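Local atomic coordinates of Methylcobalamin\: coenzyme M methyltransferase (Methanosarcina mazei, PDB entry 4AY7), a protein that transfers the methyl group of a methylated corrinoid to coenzyme M, using a zinc ion, in the methanogenesis of Methanosarcina mazei. Residues T85-A90 with E190-Y195; E89-E94 with A118-D123; T159-L164 with D186-A191. One frame throughout, in Å; residues are numbered along the deposited sequence.

Along the chain from the N terminus, the short helix 86-90 opens both contact 1 and contact 2. Contact 2 closes first: A118-D123 returns to the end of that helix after the hairpin of strands 94-96 and 105-108. Contact 3 then joins helix 157-165 to helix 178-202, closing a short, mostly helical loop. Contact 1 closes last, its second segment (190-195) beginning within that of contact 3 (186-191) and running four residues further; the connections of contacts 2 and 3 fall within its span. Contacts 1 and 2 share E89 and A90, contacts 1 and 3 E190 and A191. Helix 178-202 serves contacts 1 and 3, and contact 2 reaches it through M91 and V120, which pack on I187, A191 and E190.

Contact 1 (T85-A90 with E190-Y195); sequences TVLVEA and EASIIY
L87 fits between A191, S192 and Y195 and carries the largest share of this buried interface, which totals 233 Å². The contact is apolar in the main. L87 holds CG anti to its own backbone N (chi1 176°), which sends the isobutyl group out toward helix 178-202. There its two methyls divide: CD1 lies 4.3 Å from A191 CB, and CD2 packs over the S192 backbone at 3.6 Å from S192 CA. Further back, L87 CB rests 3.8 Å from CD2 of the Y195 ring, the leucine and tyrosine running antiparallel alongside one another. The far end of the ring meets V86, whose CG1 is 3.9 Å from Y195 CZ, the valine lying roughly perpendicular to the tyrosine. Both V86 and L87 approach the ring obliquely.

Polar atoms enter only as neighbours of methyls. Y195 OH is 3.5 Å from V86 CG1, and S192 OG is equally near L87 CD2; the serine hydroxyl is hydrogen-bonded to A188 O, one turn back in its own helix. With an alanine in place of Y195, V86 CG1 and L87 CB would probably lose the ring packed against them, leaving a gap between the helices.

The axes pass 10.7 Å apart at 118°, a spacing that leaves room for the ring and the leucine. I130 of helix 130-144 also touches V86 and Y195. Helix 86-90 follows strand 78-80, and helix 178-202 leads into strand 206-210, in the TIM barrel of the uroporphyrinogen decarboxylase family; about 10 Å separates the V86 side chain from that of Q103, a coenzyme M-binding residue.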
loop_
_atom_site.group_PDB
_atom_site.type_symbol
_atom_site.label_atom_id
_atom_site.label_comp_id
_atom_site.label_asym_id
_atom_site.label_seq_id
_atom_site.Cartn_x
_atom_site.Cartn_y
_atom_site.Cartn_z
ATOM N N THR A 85 8.491 -4.972 -4.098
ATOM C CA THR A 85 9.907 -5.159 -4.416
ATOM C C THR A 85 10.489 -4.197 -5.450
ATOM O O THR A 85 11.744 -4.206 -5.688
ATOM C CB THR A 85 10.250 -6.621 -4.922
ATOM O OG1 THR A 85 9.667 -6.836 -6.216
ATOM C CG2 THR A 85 9.747 -7.754 -3.966
ATOM N N VAL A 86 9.703 -3.350 -6.068
ATOM C CA VAL A 86 10.269 -2.529 -7.117
ATOM C C VAL A 86 11.453 -1.649 -6.660
ATOM O O VAL A 86 12.481 -1.527 -7.353
ATOM C CB VAL A 86 9.168 -1.707 -7.838
ATOM C CG1 VAL A 86 9.725 -0.683 -8.845
ATOM C CG2 VAL A 86 8.205 -2.628 -8.577
ATOM N N LEU A 87 11.245 -0.950 -5.553
ATOM C CA LEU A 87 12.219 0.007 -5.099
ATOM C C LEU A 87 13.426 -0.768 -4.544
ATOM O O LEU A 87 14.569 -0.425 -4.787
ATOM C CB LEU A 87 11.585 0.972 -4.036
ATOM C CG LEU A 87 12.585 1.996 -3.393
ATOM C CD1 LEU A 87 13.282 2.788 -4.523
ATOM C CD2 LEU A 87 11.853 2.889 -2.373
ATOM N N VAL A 88 13.190 -1.806 -3.755
ATOM C CA VAL A 88 14.338 -2.500 -3.130
ATOM C C VAL A 88 15.237 -3.153 -4.199
ATOM O O VAL A 88 16.486 -3.150 -4.076
ATOM C CB VAL A 88 13.876 -3.494 -2.041
ATOM C CG1 VAL A 88 13.286 -2.703 -0.854
ATOM C CG2 VAL A 88 12.821 -4.447 -2.527
ATOM N N GLU A 89 14.632 -3.637 -5.268
ATOM C CA GLU A 89 15.363 -4.129 -6.381
ATOM C C GLU A 89 16.148 -3.037 -7.084
ATOM O O GLU A 89 17.284 -3.298 -7.487
ATOM C CB GLU A 89 14.430 -4.735 -7.399
ATOM C CG GLU A 89 15.146 -5.254 -8.621
ATOM C CD GLU A 89 14.220 -6.019 -9.570
ATOM O OE1 GLU A 89 13.114 -5.546 -9.765
ATOM O OE2 GLU A 89 14.537 -7.075 -10.176
ATOM N N ALA A 90 15.555 -1.898 -7.321
ATOM C CA ALA A 90 16.289 -0.736 -7.875
ATOM C C ALA A 90 17.441 -0.303 -6.972
ATOM O O ALA A 90 18.521 0.009 -7.483
ATOM C CB ALA A 90 15.326 0.383 -8.169
ATOM N N GLU A 190 15.348 8.175 2.093
ATOM C CA GLU A 190 15.709 9.034 1.016
ATOM C C GLU A 190 15.252 8.413 -0.319
ATOM O O GLU A 190 14.715 9.083 -1.177
ATOM C CB GLU A 190 17.229 9.232 1.039
ATOM C CG GLU A 190 17.833 10.036 -0.090
ATOM C CD GLU A 190 19.377 10.168 0.056
ATOM O OE1 GLU A 190 19.867 10.374 1.221
ATOM O OE2 GLU A 190 20.107 10.072 -0.993
ATOM N N ALA A 191 15.592 7.155 -0.508
ATOM C CA ALA A 191 15.241 6.440 -1.755
ATOM C C ALA A 191 13.720 6.417 -1.875
ATOM O O ALA A 191 13.166 6.581 -2.960
ATOM C CB ALA A 191 15.811 4.980 -1.773
ATOM N N SER A 192 13.045 6.167 -0.776
ATOM C CA SER A 192 11.553 6.059 -0.770
ATOM C C SER A 192 10.903 7.351 -1.248
ATOM O O SER A 192 9.988 7.336 -2.059
ATOM C CB SER A 192 11.058 5.658 0.647
ATOM O OG SER A 192 11.351 4.257 0.842
ATOM N N ILE A 193 11.420 8.475 -0.783
ATOM C CA ILE A 193 10.817 9.768 -1.102
ATOM C C ILE A 193 11.037 10.044 -2.593
ATOM O O ILE A 193 10.111 10.497 -3.323
ATOM C CB ILE A 193 11.477 10.860 -0.244
ATOM C CG1 ILE A 193 11.014 10.684 1.167
ATOM C CG2 ILE A 193 11.231 12.224 -0.837
ATOM C CD1 ILE A 193 11.826 11.482 2.145
ATOM N N ILE A 194 12.244 9.749 -3.058
ATOM C CA ILE A 194 12.582 9.956 -4.481
ATOM C C ILE A 194 11.608 9.177 -5.391
ATOM O O ILE A 194 11.110 9.702 -6.387
ATOM C CB ILE A 194 14.028 9.585 -4.810
ATOM C CG1 ILE A 194 15.020 10.584 -4.152
ATOM C CG2 ILE A 194 14.235 9.506 -6.349
ATOM C CD1 ILE A 194 16.468 10.130 -4.010
ATOM N N TYR A 195 11.417 7.911 -5.094
ATOM C CA TYR A 195 10.532 7.039 -5.928
ATOM C C TYR A 195 9.086 7.479 -5.820
ATOM O O TYR A 195 8.382 7.628 -6.824
ATOM C CB TYR A 195 10.669 5.609 -5.452
ATOM C CG TYR A 195 9.772 4.585 -6.154
ATOM C CD1 TYR A 195 9.495 4.668 -7.514
ATOM C CD2 TYR A 195 9.221 3.535 -5.448
ATOM C CE1 TYR A 195 8.686 3.732 -8.159
ATOM C CE2 TYR A 195 8.453 2.530 -6.079
ATOM C CZ TYR A 195 8.173 2.657 -7.442
ATOM O OH TYR A 195 7.379 1.750 -8.080
#

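Contact 2 (E89-E94 with A118-D123); sequences EAMGCE and AAVPAD
M91 and P121 meet through a single close approach, M91 SD to P121 CD at 3.6 Å, and together they supply most of the 133 Å² buried here. M91 leaves the end of helix 86-90 with CG anti to its carbonyl carbon (chi1 -70°), then bends again at chi2 and chi3. This folded course brings the sulfur against the proline ring and sets the terminal methyl CE 3.9 Å from A119 O. P121 has its CB directed toward the helix end, and its side chain lies oblique to that of M91.

V120, third in buried area, adds a looser contact: its CG1 is 4.4 Å from M91 SD. The short SD-to-CD distance and the absence of polar bonds between the segments mark this as van der Waals packing centred on the sulfur.

Directly after M91 the backbone turns at G92, whose positive phi (115°) and two bonds back into the last turn make a Schellman motif. One of these is G92 N to E89 O at 3.0 Å.

The contact joins the end of helix 86-90 to the loop running from strand 105-108 to helix 130-144. M91 also touches I187 and A191 of helix 178-202 and L164 of helix 157-165, while V120 packs on I187 and E190.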
loop_
_atom_site.group_PDB
_atom_site.type_symbol
_atom_site.label_atom_id
_atom_site.label_comp_id
_atom_site.label_asym_id
_atom_site.label_seq_id
_atom_site.Cartn_x
_atom_site.Cartn_y
_atom_site.Cartn_z
ATOM N N GLU A 89 14.632 -3.637 -5.268
ATOM C CA GLU A 89 15.363 -4.129 -6.381
ATOM C C GLU A 89 16.148 -3.037 -7.084
ATOM O O GLU A 89 17.284 -3.298 -7.487
ATOM C CB GLU A 89 14.430 -4.735 -7.399
ATOM C CG GLU A 89 15.146 -5.254 -8.621
ATOM C CD GLU A 89 14.220 -6.019 -9.570
ATOM O OE1 GLU A 89 13.114 -5.546 -9.765
ATOM O OE2 GLU A 89 14.537 -7.075 -10.176
ATOM N N ALA A 90 15.555 -1.898 -7.321
ATOM C CA ALA A 90 16.289 -0.736 -7.875
ATOM C C ALA A 90 17.441 -0.303 -6.972
ATOM O O ALA A 90 18.521 0.009 -7.483
ATOM C CB ALA A 90 15.326 0.383 -8.169
ATOM N N MET A 91 17.283 -0.508 -5.679
ATOM C CA MET A 91 18.347 -0.287 -4.686
ATOM C C MET A 91 19.418 -1.394 -4.589
ATOM O O MET A 91 20.347 -1.261 -3.770
ATOM C CB MET A 91 17.752 0.021 -3.313
ATOM C CG MET A 91 17.059 1.411 -3.184
ATOM S SD MET A 91 18.301 2.724 -3.262
ATOM C CE MET A 91 18.948 2.462 -1.586
ATOM N N GLY A 92 19.268 -2.486 -5.348
ATOM C CA GLY A 92 20.283 -3.554 -5.423
ATOM C C GLY A 92 19.884 -4.931 -4.888
ATOM O O GLY A 92 20.615 -5.868 -5.032
ATOM N N CYS A 93 18.663 -5.076 -4.349
ATOM C CA CYS A 93 18.168 -6.394 -3.990
ATOM C C CYS A 93 17.960 -7.318 -5.211
ATOM O O CYS A 93 17.596 -6.892 -6.312
ATOM C CB CYS A 93 16.854 -6.299 -3.162
ATOM S SG CYS A 93 17.035 -5.476 -1.546
ATOM N N GLU A 94 18.155 -8.592 -4.959
ATOM C CA GLU A 94 17.833 -9.648 -5.904
ATOM C C GLU A 94 16.459 -10.223 -5.574
ATOM O O GLU A 94 16.221 -10.579 -4.445
ATOM C CB GLU A 94 18.965 -10.708 -5.921
ATOM C CG GLU A 94 18.722 -12.044 -6.690
ATOM C CD GLU A 94 18.526 -11.917 -8.201
ATOM O OE1 GLU A 94 18.965 -10.895 -8.784
ATOM O OE2 GLU A 94 17.934 -12.872 -8.820
ATOM N N ALA A 118 27.030 1.980 0.648
ATOM C CA ALA A 118 25.552 2.060 0.492
ATOM C C ALA A 118 25.128 3.471 0.330
ATOM O O ALA A 118 25.520 4.311 1.158
ATOM C CB ALA A 118 24.861 1.470 1.692
ATOM N N ALA A 119 24.384 3.774 -0.716
ATOM C CA ALA A 119 23.945 5.147 -0.963
ATOM C C ALA A 119 22.702 5.042 -1.840
ATOM O O ALA A 119 22.427 4.028 -2.420
ATOM C CB ALA A 119 25.042 5.952 -1.684
ATOM N N VAL A 120 22.000 6.110 -2.029
ATOM C CA VAL A 120 21.018 6.086 -3.057
ATOM C C VAL A 120 21.714 6.389 -4.375
ATOM O O VAL A 120 22.232 7.472 -4.525
ATOM C CB VAL A 120 19.965 7.126 -2.796
ATOM C CG1 VAL A 120 18.896 7.054 -3.872
ATOM C CG2 VAL A 120 19.367 6.892 -1.418
ATOM N N PRO A 121 21.647 5.486 -5.333
ATOM C CA PRO A 121 22.262 5.733 -6.634
ATOM C C PRO A 121 21.699 6.947 -7.384
ATOM O O PRO A 121 20.522 7.245 -7.269
ATOM C CB PRO A 121 22.079 4.392 -7.392
ATOM C CG PRO A 121 21.112 3.561 -6.582
ATOM C CD PRO A 121 20.710 4.348 -5.366
ATOM N N ALA A 122 22.575 7.708 -8.055
ATOM C CA ALA A 122 22.187 8.953 -8.649
ATOM C C ALA A 122 21.156 8.702 -9.712
ATOM O O ALA A 122 20.301 9.569 -9.987
ATOM C CB ALA A 122 23.374 9.703 -9.233
ATOM N N ASP A 123 21.151 7.501 -10.267
ATOM C CA ASP A 123 20.227 7.205 -11.318
ATOM C C ASP A 123 19.143 6.200 -10.916
ATOM O O ASP A 123 18.657 5.429 -11.771
ATOM C CB ASP A 123 20.987 6.682 -12.525
ATOM C CG ASP A 123 21.687 5.355 -12.232
ATOM O OD1 ASP A 123 21.887 4.990 -11.032
ATOM O OD2 ASP A 123 22.050 4.659 -13.189
#

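Contact 3 (T159-L164 with D186-A191); sequences TVASDL and DIATEA
A188 presses its CB against the backbone and side chains of V160 and A161, and this one methyl accounts for the closest approaches of the contact. A188 CB stands 3.3 Å from A161 N, a methyl-to-backbone contact that shows how far it reaches into the surface of helix 157-165. The nearest pair of CA atoms, those of A161 and A188, is 4.9 Å apart, and the axes pass at 8.2 Å; a separation this short fits the small alanine side chains at the crossing.

The side-chain packing is wholly apolar. A161 CB meets A188 CB at 3.6 Å, methyl to methyl. On the other flank of A188, V160 brings CG1 to 3.5 Å from the same CB. That branch stands anti to the valine's backbone N (chi1 168°), an orientation that turns it onto the alanine. One turn on from V160, L164 extends the interface at longer range: its terminal CD1 approaches the beta-branch methyl of I187, CG2, to 4.3 Å.

The two segments cross at 124° between their N-to-C directions, and backbone bonds run along each helix, such as L164 N to V160 O at 3.0 Å.

Other helices close around this crossing. V160 also packs on L87 and V88 of helix 86-90, A161 on F170 of helix 167-176, and I187 on M91 just past helix 86-90. Helix 157-165 follows strand 150-155, and helix 178-202 leads into strand 206-210, the next strand of the parallel sheet.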
loop_
_atom_site.group_PDB
_atom_site.type_symbol
_atom_site.label_atom_id
_atom_site.label_comp_id
_atom_site.label_asym_id
_atom_site.label_seq_id
_atom_site.Cartn_x
_atom_site.Cartn_y
_atom_site.Cartn_z
ATOM N N THR A 159 10.578 -1.276 5.649
ATOM C CA THR A 159 10.749 -2.498 4.884
ATOM C C THR A 159 11.892 -2.389 3.868
ATOM O O THR A 159 12.633 -3.353 3.694
ATOM C CB THR A 159 9.375 -2.839 4.286
ATOM O OG1 THR A 159 8.495 -3.103 5.394
ATOM C CG2 THR A 159 9.388 -4.101 3.350
ATOM N N VAL A 160 12.075 -1.201 3.266
ATOM C CA VAL A 160 13.185 -0.978 2.342
ATOM C C VAL A 160 14.504 -1.079 3.090
ATOM O O VAL A 160 15.412 -1.741 2.594
ATOM C CB VAL A 160 13.136 0.424 1.660
ATOM C CG1 VAL A 160 14.442 0.714 0.957
ATOM C CG2 VAL A 160 11.933 0.510 0.725
ATOM N N ALA A 161 14.601 -0.521 4.298
ATOM C CA ALA A 161 15.845 -0.593 5.037
ATOM C C ALA A 161 16.162 -2.048 5.372
ATOM O O ALA A 161 17.293 -2.502 5.242
ATOM C CB ALA A 161 15.757 0.199 6.326
ATOM N N SER A 162 15.143 -2.760 5.821
ATOM C CA SER A 162 15.250 -4.162 6.196
ATOM C C SER A 162 15.684 -5.033 5.027
ATOM O O SER A 162 16.527 -5.960 5.189
ATOM C CB SER A 162 13.899 -4.646 6.703
ATOM O OG SER A 162 14.027 -5.956 7.185
ATOM N N ASP A 163 15.150 -4.728 3.847
ATOM C CA ASP A 163 15.600 -5.451 2.615
ATOM C C ASP A 163 17.018 -5.076 2.145
ATOM O O ASP A 163 17.715 -5.973 1.556
ATOM C CB ASP A 163 14.605 -5.299 1.467
ATOM C CG ASP A 163 13.282 -6.050 1.719
ATOM O OD1 ASP A 163 13.234 -7.097 2.428
ATOM O OD2 ASP A 163 12.305 -5.655 1.088
ATOM N N LEU A 164 17.523 -3.873 2.506
ATOM C CA LEU A 164 18.877 -3.517 2.100
ATOM C C LEU A 164 19.846 -4.401 2.859
ATOM O O LEU A 164 20.902 -4.772 2.338
ATOM C CB LEU A 164 19.197 -2.071 2.428
ATOM C CG LEU A 164 18.484 -1.073 1.559
ATOM C CD1 LEU A 164 18.808 0.353 2.007
ATOM C CD2 LEU A 164 18.727 -1.280 0.089
ATOM N N ASP A 186 17.919 5.868 7.113
ATOM C CA ASP A 186 18.071 7.113 6.404
ATOM C C ASP A 186 18.233 6.964 4.911
ATOM O O ASP A 186 17.624 7.718 4.147
ATOM C CB ASP A 186 19.237 7.964 7.010
ATOM C CG ASP A 186 18.867 8.536 8.437
ATOM O OD1 ASP A 186 17.666 8.482 8.830
ATOM O OD2 ASP A 186 19.792 8.967 9.154
ATOM N N ILE A 187 19.052 6.011 4.460
ATOM C CA ILE A 187 19.185 5.756 3.031
ATOM C C ILE A 187 17.847 5.263 2.464
ATOM O O ILE A 187 17.414 5.748 1.396
ATOM C CB ILE A 187 20.247 4.685 2.738
ATOM C CG1 ILE A 187 21.646 5.176 3.196
ATOM C CG2 ILE A 187 20.259 4.328 1.270
ATOM C CD1 ILE A 187 22.637 4.071 3.495
ATOM N N ALA A 188 17.203 4.287 3.157
ATOM C CA ALA A 188 15.889 3.778 2.735
ATOM C C ALA A 188 14.872 4.911 2.622
ATOM O O ALA A 188 14.140 4.921 1.639
ATOM C CB ALA A 188 15.348 2.690 3.704
ATOM N N THR A 189 14.866 5.899 3.558
ATOM C CA THR A 189 13.844 6.948 3.531
ATOM C C THR A 189 14.078 7.880 2.353
ATOM O O THR A 189 13.121 8.239 1.656
ATOM C CB THR A 189 13.762 7.684 4.878
ATOM O OG1 THR A 189 13.498 6.690 5.859
ATOM C CG2 THR A 189 12.683 8.790 4.954
ATOM N N GLU A 190 15.348 8.175 2.093
ATOM C CA GLU A 190 15.709 9.034 1.016
ATOM C C GLU A 190 15.252 8.413 -0.319
ATOM O O GLU A 190 14.715 9.083 -1.177
ATOM C CB GLU A 190 17.229 9.232 1.039
ATOM C CG GLU A 190 17.833 10.036 -0.090
ATOM C CD GLU A 190 19.377 10.168 0.056
ATOM O OE1 GLU A 190 19.867 10.374 1.221
ATOM O OE2 GLU A 190 20.107 10.072 -0.993
ATOM N N ALA A 191 15.592 7.155 -0.508
ATOM C CA ALA A 191 15.241 6.440 -1.755
ATOM C C ALA A 191 13.720 6.417 -1.875
ATOM O O ALA A 191 13.166 6.581 -2.960
ATOM C CB ALA A 191 15.811 4.980 -1.773
#